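Local coordinates for putative glycosyl hydrolase (Bacteroides thetaiotaomicron VPI-5482, PDB 3K11), which is probably a hydrolase of glycosyl hydrolase family 88, acting on a sugar substrate that has not been established, at residues F40-I43 against D44-P48. Sequence-based numbering, arbitrary orientation.
Sequences FAYI and DKETP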
# COMPACT_ATOMS: atom_id res chain seq x y z
N PHE A 40 -19.56 -25.39 -17.40
CA PHE A 40 -19.71 -26.84 -17.37
C PHE A 40 -19.84 -27.41 -18.78
O PHE A 40 -19.21 -28.42 -19.11
CB PHE A 40 -20.95 -27.22 -16.54
CG PHE A 40 -21.21 -28.69 -16.50
CD1 PHE A 40 -20.31 -29.54 -15.91
CD2 PHE A 40 -22.34 -29.23 -17.11
CE1 PHE A 40 -20.51 -30.90 -15.89
CE2 PHE A 40 -22.55 -30.59 -17.10
CZ PHE A 40 -21.63 -31.44 -16.46
N ALA A 41 -20.66 -26.79 -19.61
CA ALA A 41 -20.86 -27.33 -20.98
C ALA A 41 -19.54 -27.32 -21.72
O ALA A 41 -19.18 -28.25 -22.44
CB ALA A 41 -21.91 -26.52 -21.74
N TYR A 42 -18.78 -26.26 -21.54
CA TYR A 42 -17.49 -26.15 -22.18
C TYR A 42 -16.51 -27.23 -21.73
O TYR A 42 -15.93 -27.91 -22.54
CB TYR A 42 -16.90 -24.76 -21.92
CG TYR A 42 -15.50 -24.62 -22.46
CD1 TYR A 42 -15.25 -24.67 -23.82
CD2 TYR A 42 -14.44 -24.40 -21.62
CE1 TYR A 42 -13.95 -24.55 -24.30
CE2 TYR A 42 -13.16 -24.28 -22.10
CZ TYR A 42 -12.92 -24.35 -23.43
OH TYR A 42 -11.60 -24.22 -23.86
N ILE A 43 -16.35 -27.41 -20.43
CA ILE A 43 -15.34 -28.35 -19.95
C ILE A 43 -15.75 -29.79 -20.25
O ILE A 43 -14.89 -30.64 -20.38
CB ILE A 43 -15.00 -28.17 -18.46
CG1 ILE A 43 -16.22 -28.46 -17.56
CG2 ILE A 43 -14.41 -26.76 -18.22
CD1 ILE A 43 -15.90 -29.30 -16.37
N ASP A 44 -17.05 -30.02 -20.32
CA ASP A 44 -17.56 -31.37 -20.60
C ASP A 44 -16.99 -31.87 -21.95
O ASP A 44 -16.41 -33.01 -22.03
CB ASP A 44 -19.09 -31.31 -20.63
CG ASP A 44 -19.75 -32.68 -20.69
OD1 ASP A 44 -19.13 -33.70 -20.30
OD2 ASP A 44 -20.91 -32.70 -21.12
N LYS A 45 -17.12 -31.01 -22.97
CA LYS A 45 -16.62 -31.33 -24.34
C LYS A 45 -15.09 -31.30 -24.48
O LYS A 45 -14.56 -31.84 -25.44
CB LYS A 45 -17.32 -30.55 -25.48
CG LYS A 45 -17.64 -29.03 -25.33
CD LYS A 45 -16.42 -28.10 -25.41
CE LYS A 45 -15.86 -28.00 -26.78
NZ LYS A 45 -14.78 -27.03 -27.13
N GLU A 46 -14.41 -30.67 -23.54
CA GLU A 46 -12.95 -30.60 -23.53
C GLU A 46 -12.23 -31.56 -22.62
O GLU A 46 -11.01 -31.43 -22.39
CB GLU A 46 -12.55 -29.17 -23.16
CG GLU A 46 -12.86 -28.17 -24.25
CD GLU A 46 -12.04 -28.43 -25.51
OE1 GLU A 46 -11.09 -29.24 -25.50
OE2 GLU A 46 -12.37 -27.81 -26.51
N THR A 47 -12.98 -32.49 -22.02
CA THR A 47 -12.41 -33.50 -21.15
C THR A 47 -12.94 -34.88 -21.55
O THR A 47 -13.54 -35.58 -20.73
CB THR A 47 -12.69 -33.17 -19.67
OG1 THR A 47 -14.10 -32.93 -19.46
CG2 THR A 47 -11.84 -31.94 -19.23
N PRO A 48 -12.64 -35.31 -22.78
CA PRO A 48 -13.18 -36.59 -23.27
C PRO A 48 -12.70 -37.79 -22.45
O PRO A 48 -11.56 -37.88 -22.11
CB PRO A 48 -12.66 -36.66 -24.71
CG PRO A 48 -11.43 -35.80 -24.74
CD PRO A 48 -11.77 -34.68 -23.79
O HOH W 1 -11.04 -25.04 -26.29
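Phe40 O accepts the backbone N-H of Asp44 N at 2.9 Å, an i to i+4 bond of helix 29-45. Ala41 O takes Lys45 N in the same way, but weakly. With CG anti to the backbone N (chi1 175°), the Tyr42 ring reaches along the helix to the side chain of Glu46. Glu46 CG lies over one ring face, toward the rim, 3.8 Å from Tyr42 CE1, as a CH-pi contact. The Glu46 carboxylate is turned 51° from the ring. One water bridges Tyr42 OH and Glu46 OE2. Tyr42 OH also hydrogen-bonds Gln370 NE2. An alanine in place of Tyr42 would probably leave that amide without its mate and Glu46 CG without a ring beneath it. In one conformer Lys45 NZ lies 2.6 Å from Glu46 OE2, on its anti side, as a salt bridge, but the lysine has a second position, so this bond is doubtful. Glu46 N bonds weakly to both Tyr42 O and Ile43 O. This helix packs against helices 82-98 and 101-128 in the family 88 domain, which belongs to the six-hairpin clan. Ile43 O is gripped by Thr47 OG1 at 2.6 Å, the hydroxyl tilted 30° from the carbonyl plane. Tyr106 of helix 101-128 hydrogen-bonds the same hydroxyl.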